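Local coordinates for vesicular integral-membrane protein VIP36 (Canis lupus familiaris, PDB 2E6V), which acts as a calcium-dependent lectin of the early secretory pathway, binding high-mannose glycans and taking part in the transport and sorting of the glycoproteins that carry them, at residues P25-Q30 with G51-H56; T121-F126 with D145-E150; D83-W88 with I111-Y116; V68-H73 with T165-R170. All blocks are in the same frame, centred on the assembly; numbering follows the deposited sequence.

Followed from the N terminus, the chain first closes a loop of 20 residues at interaction 1, which pairs the outermost strand 27-31 with strand 49-55. Strand 64-73 then opens interaction 4, which closes only at strand 165-172, so that interactions 3 and 2 both nest inside its long loop, in that order. Interaction 3 joins the central strands 84-90 and 109-114 of the sheet that also holds interaction 1, and W54 packs on W88 between them. Interaction 2 ties the two loops flanking strand 128-135, and it shares the calcium ion with interaction 3. Interaction 4 belongs to the opposing sheet; V68 and L167 press on L87, which joins the two layers of the sandwich.

Interaction 1. Residues P25-Q30 with G51-H56; sequences PLWDFQ and GSIWNH
The indole of W27 and the side chain of N55 lie face on face at the end of an antiparallel strand pair. CB of N55 stands over the W27 six-membered ring, 3.6 Å from its centroid in a CH-pi contact, and the amide is stacked on the indole with the two planes 19° apart. CG of N55 is anti to the backbone N (chi1 -163°), which extends the amide along the indole and brings ND2 to within 2.7 Å of L26 O. That carbonyl oxygen is gripped twice, since H56 N reaches it from the opposite face of its plane. On the other side of the sheet the imidazole of H56 turns its edge to D28: ND1 donates in the ring plane to the syn lone pair of D28 OD2 at 3.2 Å, although carboxylate and ring planes are 43° apart. R93 forms a salt bridge with the same carboxylate oxygen, so the aspartate is held by two cationic or potentially cationic groups. From this end the backbones pair regularly toward Q30 and S52, with D28 opposite W54 and Q30 opposite S52 as hydrogen-bonded pairs; D28 N lies 2.8 Å from W54 O. I53 CG1 rests 4.0 Å from W27 CB on the face shared with F29. This is the outer edge of one of the two antiparallel sheets that make up the L-type lectin beta-sandwich.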
# COMPACT_ATOMS: atom_id res chain seq x y z
N PRO A 25 -15.67 -15.14 -0.19
CA PRO A 25 -14.28 -14.93 0.29
C PRO A 25 -13.75 -13.58 -0.22
O PRO A 25 -13.45 -13.46 -1.41
CB PRO A 25 -13.51 -16.13 -0.31
CG PRO A 25 -14.43 -16.65 -1.51
CD PRO A 25 -15.71 -15.81 -1.51
N LEU A 26 -13.68 -12.59 0.66
CA LEU A 26 -13.45 -11.19 0.32
C LEU A 26 -11.98 -10.85 0.07
O LEU A 26 -11.67 -9.85 -0.59
CB LEU A 26 -14.01 -10.27 1.42
CG LEU A 26 -15.53 -9.97 1.48
CD1 LEU A 26 -15.91 -9.03 2.66
CD2 LEU A 26 -16.04 -9.41 0.17
N TRP A 27 -11.08 -11.67 0.60
CA TRP A 27 -9.65 -11.50 0.40
C TRP A 27 -9.02 -12.87 0.16
O TRP A 27 -9.37 -13.84 0.83
CB TRP A 27 -8.99 -10.80 1.62
CG TRP A 27 -9.46 -9.38 1.88
CD1 TRP A 27 -10.61 -9.00 2.48
CD2 TRP A 27 -8.77 -8.15 1.55
NE1 TRP A 27 -10.71 -7.63 2.53
CE2 TRP A 27 -9.59 -7.08 1.98
CE3 TRP A 27 -7.55 -7.86 0.94
CZ2 TRP A 27 -9.23 -5.74 1.83
CZ3 TRP A 27 -7.19 -6.50 0.78
CH2 TRP A 27 -8.03 -5.47 1.22
N ASP A 28 -8.10 -12.94 -0.80
CA ASP A 28 -7.26 -14.12 -1.05
C ASP A 28 -5.79 -13.79 -0.82
O ASP A 28 -5.33 -12.67 -1.06
CB ASP A 28 -7.45 -14.65 -2.48
CG ASP A 28 -8.90 -14.94 -2.82
OD1 ASP A 28 -9.32 -16.10 -2.65
OD2 ASP A 28 -9.62 -14.01 -3.24
N PHE A 29 -5.07 -14.81 -0.35
CA PHE A 29 -3.66 -14.73 -0.03
C PHE A 29 -2.81 -15.69 -0.87
O PHE A 29 -3.33 -16.61 -1.49
CB PHE A 29 -3.44 -14.97 1.48
CG PHE A 29 -4.06 -16.24 2.03
CD1 PHE A 29 -3.42 -17.48 1.89
CD2 PHE A 29 -5.26 -16.20 2.73
CE1 PHE A 29 -3.98 -18.67 2.42
CE2 PHE A 29 -5.84 -17.37 3.24
CZ PHE A 29 -5.19 -18.61 3.10
N GLN A 30 -1.51 -15.46 -0.90
CA GLN A 30 -0.59 -16.33 -1.60
C GLN A 30 0.81 -16.14 -1.01
O GLN A 30 1.02 -15.22 -0.21
CB GLN A 30 -0.59 -16.04 -3.10
CG GLN A 30 0.25 -14.87 -3.55
CD GLN A 30 0.04 -14.52 -5.00
OE1 GLN A 30 -0.05 -15.40 -5.88
NE2 GLN A 30 -0.07 -13.21 -5.28
N GLY A 51 4.81 -12.63 0.15
CA GLY A 51 3.46 -12.97 0.52
C GLY A 51 2.55 -11.82 0.29
O GLY A 51 2.96 -10.66 0.39
N SER A 52 1.32 -12.13 -0.01
CA SER A 52 0.40 -11.08 -0.29
C SER A 52 -1.04 -11.48 0.01
O SER A 52 -1.35 -12.68 0.19
CB SER A 52 0.58 -10.60 -1.72
OG SER A 52 0.20 -11.58 -2.66
N ILE A 53 -1.90 -10.47 0.11
CA ILE A 53 -3.30 -10.67 0.41
C ILE A 53 -4.03 -9.69 -0.50
O ILE A 53 -3.61 -8.55 -0.65
CB ILE A 53 -3.62 -10.43 1.94
CG1 ILE A 53 -5.09 -10.79 2.26
CG2 ILE A 53 -3.34 -8.99 2.35
CD1 ILE A 53 -5.31 -11.42 3.66
N TRP A 54 -5.11 -10.13 -1.14
CA TRP A 54 -5.72 -9.29 -2.16
C TRP A 54 -7.21 -9.31 -2.10
O TRP A 54 -7.79 -10.39 -2.02
CB TRP A 54 -5.29 -9.76 -3.54
CG TRP A 54 -3.94 -9.34 -3.95
CD1 TRP A 54 -2.78 -10.06 -3.84
CD2 TRP A 54 -3.60 -8.12 -4.59
NE1 TRP A 54 -1.73 -9.35 -4.38
CE2 TRP A 54 -2.21 -8.15 -4.84
CE3 TRP A 54 -4.34 -6.99 -4.98
CZ2 TRP A 54 -1.54 -7.10 -5.46
CZ3 TRP A 54 -3.69 -5.96 -5.59
CH2 TRP A 54 -2.30 -6.01 -5.82
N ASN A 55 -7.81 -8.12 -2.16
CA ASN A 55 -9.27 -7.95 -2.12
C ASN A 55 -9.85 -8.58 -3.39
O ASN A 55 -9.28 -8.48 -4.49
CB ASN A 55 -9.62 -6.45 -2.02
CG ASN A 55 -11.05 -6.17 -1.56
OD1 ASN A 55 -11.57 -5.06 -1.72
ND2 ASN A 55 -11.69 -7.18 -0.96
N HIS A 56 -10.98 -9.26 -3.22
CA HIS A 56 -11.54 -10.09 -4.28
C HIS A 56 -12.49 -9.28 -5.15
O HIS A 56 -12.74 -9.61 -6.32
CB HIS A 56 -12.27 -11.27 -3.66
CG HIS A 56 -12.85 -12.23 -4.66
ND1 HIS A 56 -12.31 -13.48 -4.89
CD2 HIS A 56 -13.91 -12.12 -5.49
CE1 HIS A 56 -13.02 -14.09 -5.82
NE2 HIS A 56 -14.00 -13.29 -6.20

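Interaction 2. Residues T121-F126 with D145-E150; sequences TTERVF and DGRWTE. With CA (calcium ion), chain H.
Two guanidinium groups lie one on the other: that of R124 covers a face of R147, with centres 4.1 Å apart and planes at 24°. At the edge of the R147 group, near its plane, sit E123 OE1 and T122 OG1. The glutamate closes a salt bridge there, R147 NH2 donating to the syn lone pair of E123 OE1 at 2.9 Å, while the second bond, from NH1 to OE2, is weak. R124 and E150 reach toward each other from opposite directions, and R124 NH2 makes a bent, weak bond of 2.8 Å to E150 OE2 as part of a second salt bridge. The two carboxylates probably offset some of the repulsion between the stacked arginines, and R124 also makes a cation-pi contact with Y128. These loops flank strand 128-135 in the L-type lectin fold, and one of them supplies the calcium ligand D145, whose OD2 lies 2.3 Å from the metal ion. F126 turns its ring edge to D145 CB, with CZ 3.5 Å from D145 OD1; ring and carboxylate planes stand 59° apart. A water donates to D145 OD1 at 2.7 Å and also bonds to T122 OG1. D119 N donates to the same carboxylate oxygen, the one that does not bind calcium.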
# COMPACT_ATOMS: atom_id res chain seq x y z
N THR A 121 24.80 4.31 -1.30
CA THR A 121 25.22 5.66 -0.98
C THR A 121 24.03 6.58 -1.21
O THR A 121 23.92 7.24 -2.26
CB THR A 121 26.42 6.12 -1.84
OG1 THR A 121 26.05 6.07 -3.23
CG2 THR A 121 27.69 5.23 -1.58
N THR A 122 23.14 6.56 -0.23
CA THR A 122 21.94 7.35 -0.24
C THR A 122 21.94 8.21 1.02
O THR A 122 22.40 7.78 2.07
CB THR A 122 20.68 6.44 -0.29
OG1 THR A 122 19.50 7.24 -0.39
CG2 THR A 122 20.58 5.56 0.95
N GLU A 123 21.44 9.44 0.88
CA GLU A 123 21.35 10.40 1.97
C GLU A 123 20.03 10.22 2.72
O GLU A 123 19.76 10.88 3.73
CB GLU A 123 21.42 11.82 1.40
CG GLU A 123 20.04 12.43 0.97
CD GLU A 123 19.33 11.69 -0.19
OE1 GLU A 123 18.21 12.11 -0.58
OE2 GLU A 123 19.89 10.69 -0.71
N ARG A 124 19.19 9.34 2.19
CA ARG A 124 17.84 9.19 2.65
C ARG A 124 17.78 8.37 3.96
O ARG A 124 18.39 7.29 4.07
CB ARG A 124 17.09 8.47 1.55
CG ARG A 124 15.67 8.86 1.35
CD ARG A 124 14.92 7.65 0.85
NE ARG A 124 14.42 7.70 -0.53
CZ ARG A 124 14.15 8.80 -1.23
NH1 ARG A 124 14.34 10.01 -0.72
NH2 ARG A 124 13.67 8.67 -2.46
N VAL A 125 17.04 8.89 4.93
CA VAL A 125 16.76 8.18 6.18
C VAL A 125 15.53 7.27 6.05
O VAL A 125 14.45 7.71 5.65
CB VAL A 125 16.61 9.17 7.39
CG1 VAL A 125 16.35 8.40 8.74
CG2 VAL A 125 17.84 10.10 7.48
N PHE A 126 15.74 6.01 6.37
CA PHE A 126 14.71 4.97 6.31
C PHE A 126 14.18 4.70 7.72
O PHE A 126 14.80 5.14 8.70
CB PHE A 126 15.30 3.70 5.68
CG PHE A 126 15.46 3.79 4.17
CD1 PHE A 126 16.36 4.68 3.60
CD2 PHE A 126 14.65 3.04 3.33
CE1 PHE A 126 16.48 4.79 2.24
CE2 PHE A 126 14.76 3.15 1.96
CZ PHE A 126 15.67 4.03 1.41
N ASP A 145 15.93 1.91 -4.37
CA ASP A 145 14.74 2.18 -3.57
C ASP A 145 13.62 2.90 -4.33
O ASP A 145 12.83 3.65 -3.74
CB ASP A 145 15.14 2.92 -2.31
CG ASP A 145 16.23 2.20 -1.56
OD1 ASP A 145 17.33 2.79 -1.42
OD2 ASP A 145 16.00 1.04 -1.14
N GLY A 146 13.55 2.65 -5.63
CA GLY A 146 12.50 3.18 -6.49
C GLY A 146 12.47 4.69 -6.61
O GLY A 146 11.48 5.26 -7.04
N ARG A 147 13.57 5.33 -6.24
CA ARG A 147 13.67 6.79 -6.27
C ARG A 147 13.37 7.44 -7.63
O ARG A 147 12.69 8.47 -7.67
CB ARG A 147 15.03 7.20 -5.70
CG ARG A 147 15.77 8.30 -6.41
CD ARG A 147 17.04 8.64 -5.68
NE ARG A 147 16.81 9.80 -4.85
CZ ARG A 147 17.26 9.98 -3.62
NH1 ARG A 147 17.98 9.05 -3.02
NH2 ARG A 147 16.96 11.11 -2.99
N TRP A 148 13.87 6.87 -8.74
CA TRP A 148 13.58 7.44 -10.08
C TRP A 148 12.14 7.26 -10.62
O TRP A 148 11.78 7.88 -11.60
CB TRP A 148 14.66 7.06 -11.10
CG TRP A 148 15.96 7.64 -10.65
CD1 TRP A 148 16.85 7.08 -9.77
CD2 TRP A 148 16.47 8.95 -10.95
NE1 TRP A 148 17.89 7.94 -9.52
CE2 TRP A 148 17.69 9.10 -10.22
CE3 TRP A 148 16.04 9.99 -11.77
CZ2 TRP A 148 18.48 10.24 -10.31
CZ3 TRP A 148 16.83 11.14 -11.86
CH2 TRP A 148 18.04 11.26 -11.12
N THR A 149 11.30 6.48 -9.95
CA THR A 149 9.88 6.33 -10.37
C THR A 149 8.85 6.82 -9.33
O THR A 149 7.64 6.61 -9.49
CB THR A 149 9.55 4.86 -10.77
OG1 THR A 149 10.12 3.95 -9.81
CG2 THR A 149 10.12 4.53 -12.16
N GLU A 150 9.30 7.48 -8.28
CA GLU A 150 8.40 7.89 -7.23
C GLU A 150 7.88 9.32 -7.47
O GLU A 150 8.53 10.14 -8.11
CB GLU A 150 9.08 7.70 -5.86
CG GLU A 150 9.64 8.98 -5.19
CD GLU A 150 10.84 8.74 -4.25
OE1 GLU A 150 11.11 7.60 -3.83
OE2 GLU A 150 11.54 9.74 -3.93
CA CA H . 14.76 -0.69 -0.30
O HOH W 1 17.54 5.45 -1.19
O HOH W 2 13.90 -2.55 0.55
O HOH W 3 14.00 -1.38 -2.46

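Interaction 3. Residues D83-W88 with I111-Y116. With CA (calcium ion), chain H; MAN (alpha-D-mannopyranose), chain F; MAN (alpha-D-mannopyranose), chain B; BMA (beta-D-mannopyranose), chain C.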
# COMPACT_ATOMS: atom_id res chain seq x y z
N ASP A 83 12.30 -6.37 3.79
CA ASP A 83 12.52 -5.23 2.91
C ASP A 83 11.45 -4.17 3.02
O ASP A 83 11.68 -3.04 2.65
CB ASP A 83 12.64 -5.70 1.47
CG ASP A 83 14.00 -6.25 1.18
OD1 ASP A 83 14.20 -7.48 1.33
OD2 ASP A 83 14.90 -5.43 0.87
N GLY A 84 10.28 -4.57 3.51
CA GLY A 84 9.15 -3.68 3.66
C GLY A 84 7.83 -4.25 3.17
O GLY A 84 7.75 -5.43 2.76
N ILE A 85 6.80 -3.38 3.22
CA ILE A 85 5.46 -3.64 2.73
C ILE A 85 5.14 -2.71 1.56
O ILE A 85 5.71 -1.61 1.45
CB ILE A 85 4.45 -3.35 3.85
CG1 ILE A 85 4.56 -4.42 4.94
CG2 ILE A 85 3.00 -3.23 3.32
CD1 ILE A 85 3.76 -4.12 6.17
N ALA A 86 4.19 -3.13 0.71
CA ALA A 86 3.59 -2.29 -0.32
C ALA A 86 2.08 -2.44 -0.23
O ALA A 86 1.56 -3.52 0.01
CB ALA A 86 4.10 -2.72 -1.73
N LEU A 87 1.38 -1.35 -0.40
CA LEU A 87 -0.09 -1.33 -0.44
C LEU A 87 -0.48 -1.00 -1.87
O LEU A 87 0.15 -0.16 -2.53
CB LEU A 87 -0.63 -0.28 0.54
CG LEU A 87 -0.16 -0.51 1.99
CD1 LEU A 87 -0.56 0.64 2.88
CD2 LEU A 87 -0.72 -1.80 2.55
N TRP A 88 -1.47 -1.71 -2.38
CA TRP A 88 -1.71 -1.66 -3.80
C TRP A 88 -3.10 -1.16 -4.14
O TRP A 88 -4.02 -1.37 -3.37
CB TRP A 88 -1.55 -3.05 -4.37
CG TRP A 88 -0.14 -3.61 -4.26
CD1 TRP A 88 0.29 -4.57 -3.40
CD2 TRP A 88 0.99 -3.26 -5.07
NE1 TRP A 88 1.61 -4.83 -3.61
CE2 TRP A 88 2.07 -4.03 -4.62
CE3 TRP A 88 1.20 -2.35 -6.13
CZ2 TRP A 88 3.36 -3.93 -5.19
CZ3 TRP A 88 2.49 -2.25 -6.70
CH2 TRP A 88 3.55 -3.03 -6.22
N ILE A 111 1.94 2.19 -2.69
CA ILE A 111 2.50 2.91 -1.56
C ILE A 111 3.51 1.98 -0.94
O ILE A 111 3.13 0.93 -0.43
CB ILE A 111 1.42 3.27 -0.52
CG1 ILE A 111 0.30 4.10 -1.15
CG2 ILE A 111 2.01 4.01 0.71
CD1 ILE A 111 -1.02 3.37 -1.19
N PHE A 112 4.78 2.35 -0.96
CA PHE A 112 5.85 1.48 -0.51
C PHE A 112 6.29 1.88 0.87
O PHE A 112 6.64 3.06 1.09
CB PHE A 112 7.06 1.57 -1.43
CG PHE A 112 6.80 1.17 -2.84
CD1 PHE A 112 6.20 -0.05 -3.14
CD2 PHE A 112 7.17 2.01 -3.89
CE1 PHE A 112 5.97 -0.41 -4.43
CE2 PHE A 112 6.93 1.65 -5.20
CZ PHE A 112 6.33 0.46 -5.47
N LEU A 113 6.26 0.93 1.79
CA LEU A 113 6.83 1.11 3.13
C LEU A 113 8.18 0.37 3.14
O LEU A 113 8.27 -0.83 3.45
CB LEU A 113 5.87 0.56 4.18
CG LEU A 113 4.57 1.37 4.42
CD1 LEU A 113 3.77 1.70 3.17
CD2 LEU A 113 3.64 0.69 5.41
N ASP A 114 9.21 1.10 2.73
CA ASP A 114 10.52 0.51 2.45
C ASP A 114 11.32 0.62 3.73
O ASP A 114 11.49 1.73 4.26
CB ASP A 114 11.19 1.32 1.34
CG ASP A 114 12.44 0.65 0.74
OD1 ASP A 114 12.84 1.10 -0.35
OD2 ASP A 114 13.04 -0.30 1.31
N THR A 115 11.82 -0.50 4.24
CA THR A 115 12.63 -0.46 5.45
C THR A 115 14.17 -0.60 5.22
O THR A 115 14.95 -0.39 6.15
CB THR A 115 12.18 -1.50 6.48
OG1 THR A 115 12.20 -2.81 5.89
CG2 THR A 115 10.78 -1.19 7.02
N TYR A 116 14.59 -0.96 4.01
CA TYR A 116 16.01 -1.21 3.77
C TYR A 116 16.56 -0.39 2.62
O TYR A 116 16.04 -0.43 1.51
CB TYR A 116 16.33 -2.72 3.59
CG TYR A 116 17.79 -2.97 3.29
CD1 TYR A 116 18.77 -2.86 4.30
CD2 TYR A 116 18.22 -3.28 1.98
CE1 TYR A 116 20.13 -3.07 4.01
CE2 TYR A 116 19.55 -3.50 1.69
CZ TYR A 116 20.51 -3.38 2.70
OH TYR A 116 21.84 -3.59 2.38
CA CA H . 14.76 -0.69 -0.30
C1 MAN F . 19.61 -9.02 -1.08
C2 MAN F . 18.63 -8.96 -2.26
C3 MAN F . 17.82 -7.65 -2.25
C4 MAN F . 17.24 -7.37 -0.86
C5 MAN F . 18.32 -7.54 0.21
C6 MAN F . 17.80 -7.29 1.62
O2 MAN F . 17.72 -10.05 -2.30
O3 MAN F . 16.84 -7.62 -3.28
O4 MAN F . 16.82 -6.04 -0.85
O5 MAN F . 18.91 -8.83 0.14
O6 MAN F . 16.81 -8.25 1.93
C1 MAN B . 22.15 -7.32 0.42
C2 MAN B . 21.92 -8.24 -0.77
C3 MAN B . 22.93 -7.81 -1.84
C4 MAN B . 22.71 -6.34 -2.25
C5 MAN B . 22.65 -5.43 -1.01
C6 MAN B . 22.08 -4.04 -1.32
O2 MAN B . 20.60 -7.98 -1.25
O3 MAN B . 22.83 -8.65 -2.96
O4 MAN B . 23.72 -5.92 -3.16
O5 MAN B . 21.86 -5.99 0.02
O6 MAN B . 22.65 -3.07 -0.45
C1 BMA C . 24.73 -5.32 3.83
C2 BMA C . 24.51 -5.70 2.35
C3 BMA C . 23.51 -6.88 2.23
C4 BMA C . 23.83 -7.98 3.23
C5 BMA C . 23.78 -7.37 4.62
C6 BMA C . 23.87 -8.43 5.71
O1 BMA C . 25.86 -4.48 4.01
O2 BMA C . 25.74 -5.97 1.69
O3 BMA C . 23.49 -7.45 0.94
O4 BMA C . 22.94 -9.06 3.10
O5 BMA C . 24.87 -6.46 4.67
O6 BMA C . 24.96 -8.20 6.57
O HOH W 2 13.90 -2.55 0.55
O HOH W 3 14.00 -1.38 -2.46
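Backbone hydrogen bonds set the frame: I85 pairs with L113 and L87 with I111 as antiparallel hydrogen-bonded pairs, and T115 N donates to D83 O at 3.0 Å just past the strand end. G84 sits in the non-hydrogen-bonded pair with D114, its CA 3.0 Å from L113 O, where a CB would collide with that oxygen. Apolar packing occupies both faces. I85, L87, I111 and L113 share the side turned to the opposing sheet, while on the other the edge of the F112 ring meets A86 CB, with CD1 3.7 Å away, and W88 CH2. These neighbours in the middle of their sheet belong to the concanavalin-like sandwich of L-type lectins, whose sugar site lies at the strand ends. D114 grips the calcium ion with both carboxylate oxygens, OD2 at 2.4 Å, and Y116 O adds a third bond at 2.2 Å; N118 and D145 contribute further protein ligands. An Asx turn, in which Y116 N donates to D114 OD2, curls the backbone so that Y116 O also faces the ion. A calcium-bound water donates to D83 O and D83 OD2, linking metal and sugar sites. The D83 carboxylate spans one mannose, accepting from O6 at OD1 and from O4 at OD2 (2.6 Å). Swung away from its own backbone N (chi1 178°), Y116 reaches outward, its OH hydrogen-bonded to O6 of a second mannose at 3.0 Å.

Interaction 4. Residues V68-H73 with T165-R170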
# COMPACT_ATOMS: atom_id res chain seq x y z
N VAL A 68 -4.91 1.76 7.24
CA VAL A 68 -4.15 0.52 7.43
C VAL A 68 -3.47 0.51 8.80
O VAL A 68 -2.64 1.35 9.09
CB VAL A 68 -3.04 0.33 6.34
CG1 VAL A 68 -2.32 -1.00 6.54
CG2 VAL A 68 -3.60 0.43 4.92
N HIS A 69 -3.84 -0.46 9.62
CA HIS A 69 -3.20 -0.80 10.85
C HIS A 69 -2.24 -1.94 10.48
O HIS A 69 -2.67 -3.07 10.18
CB HIS A 69 -4.27 -1.27 11.85
CG HIS A 69 -3.76 -1.55 13.22
ND1 HIS A 69 -4.57 -2.07 14.22
CD2 HIS A 69 -2.54 -1.39 13.78
CE1 HIS A 69 -3.87 -2.21 15.33
NE2 HIS A 69 -2.63 -1.81 15.09
N PHE A 70 -0.95 -1.64 10.52
CA PHE A 70 0.06 -2.59 10.12
C PHE A 70 1.09 -2.70 11.24
O PHE A 70 1.11 -1.87 12.15
CB PHE A 70 0.75 -2.12 8.82
CG PHE A 70 1.56 -0.90 8.99
CD1 PHE A 70 0.97 0.37 8.95
CD2 PHE A 70 2.93 -0.98 9.23
CE1 PHE A 70 1.76 1.54 9.12
CE2 PHE A 70 3.70 0.18 9.42
CZ PHE A 70 3.11 1.45 9.36
N LYS A 71 1.96 -3.71 11.17
CA LYS A 71 3.04 -3.84 12.14
C LYS A 71 4.25 -4.50 11.49
O LYS A 71 4.16 -5.64 11.02
CB LYS A 71 2.57 -4.66 13.35
CG LYS A 71 3.55 -4.58 14.50
CD LYS A 71 3.17 -5.53 15.65
CE LYS A 71 4.12 -5.33 16.86
NZ LYS A 71 3.57 -4.34 17.88
N VAL A 72 5.38 -3.77 11.45
CA VAL A 72 6.66 -4.29 10.97
C VAL A 72 7.60 -4.43 12.17
O VAL A 72 7.83 -3.47 12.87
CB VAL A 72 7.28 -3.34 9.92
CG1 VAL A 72 8.65 -3.80 9.49
CG2 VAL A 72 6.35 -3.19 8.73
N HIS A 73 8.13 -5.63 12.40
CA HIS A 73 8.98 -5.85 13.58
C HIS A 73 9.90 -7.05 13.42
O HIS A 73 9.58 -7.99 12.68
CB HIS A 73 8.14 -5.98 14.87
CG HIS A 73 7.09 -7.05 14.80
ND1 HIS A 73 7.24 -8.28 15.38
CD2 HIS A 73 5.88 -7.07 14.18
CE1 HIS A 73 6.17 -9.02 15.14
NE2 HIS A 73 5.33 -8.30 14.42
N THR A 165 0.75 1.22 14.92
CA THR A 165 1.17 2.12 13.86
C THR A 165 0.15 2.11 12.75
O THR A 165 -0.22 1.04 12.28
CB THR A 165 2.52 1.72 13.29
OG1 THR A 165 2.52 0.31 12.97
CG2 THR A 165 3.66 2.02 14.29
N PHE A 166 -0.35 3.28 12.36
CA PHE A 166 -1.38 3.39 11.33
C PHE A 166 -0.94 4.29 10.17
O PHE A 166 -0.12 5.19 10.34
CB PHE A 166 -2.69 3.97 11.87
CG PHE A 166 -3.24 3.28 13.09
CD1 PHE A 166 -2.86 3.68 14.37
CD2 PHE A 166 -4.21 2.27 12.96
CE1 PHE A 166 -3.39 3.07 15.50
CE2 PHE A 166 -4.77 1.65 14.07
CZ PHE A 166 -4.36 2.05 15.36
N LEU A 167 -1.55 4.06 9.01
CA LEU A 167 -1.33 4.85 7.82
C LEU A 167 -2.69 5.22 7.22
O LEU A 167 -3.64 4.45 7.30
CB LEU A 167 -0.56 3.99 6.84
CG LEU A 167 0.07 4.61 5.62
CD1 LEU A 167 1.56 4.53 5.81
CD2 LEU A 167 -0.33 3.83 4.40
N ALA A 168 -2.80 6.41 6.64
CA ALA A 168 -4.01 6.79 5.90
C ALA A 168 -3.67 7.15 4.46
O ALA A 168 -2.80 7.97 4.21
CB ALA A 168 -4.74 7.96 6.58
N VAL A 169 -4.38 6.53 3.53
CA VAL A 169 -4.22 6.83 2.11
C VAL A 169 -5.54 7.34 1.54
O VAL A 169 -6.48 6.57 1.36
CB VAL A 169 -3.73 5.62 1.32
CG1 VAL A 169 -3.51 5.99 -0.19
CG2 VAL A 169 -2.46 5.11 1.92
N ARG A 170 -5.60 8.64 1.31
CA ARG A 170 -6.76 9.30 0.75
C ARG A 170 -6.61 9.52 -0.78
O ARG A 170 -5.58 10.04 -1.26
CB ARG A 170 -6.92 10.65 1.43
CG ARG A 170 -8.23 11.33 1.18
CD ARG A 170 -8.23 12.67 1.85
NE ARG A 170 -9.52 13.36 1.75
CZ ARG A 170 -9.86 14.19 0.76
NH1 ARG A 170 -9.01 14.45 -0.25
NH2 ARG A 170 -11.06 14.78 0.78
O HOH W 4 0.79 -1.71 14.78
O HOH W 5 5.05 -0.99 12.46
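V68-H73 and T165-R170 form an antiparallel strand pairing inside the second sheet of the L-type lectin beta-sandwich, the layer that faces the sheet carrying the sugar-binding end. The strands diverge strongly, with N-to-C directions at 140°, so regular pairing is confined to one end. There V68 and L167 exchange two backbone bonds, V68 N reaching L167 O at 3.0 Å. Their side chains lie on the inner face, and both touch L87 of the opposing sheet, which makes this pair part of the sandwich core. H69 and F166 occupy the outer face. CE2 of F166 sits over a face of the imidazole, offset toward its rim and 3.5 Å from H69 CG; the two rings are inclined at 35°. The first side-chain bond of H69 is turned trans to its backbone N (chi1 -175°), which carries the imidazole under CE2 of F166. On the inner face F70 and T165 cross at about a right angle, and the threonine OG1 stands 3.7 Å above the centre of the F70 ring. F158 adds an edge-to-face contact to the same phenylalanine. Where the strands spread apart, water enters the pairing: one molecule donates to F70 O and accepts from T165 N, and another bridges V72 N and T165 OG1. The threonine hydroxyl itself donates to F70 O at 2.7 Å, arriving from above the carbonyl plane.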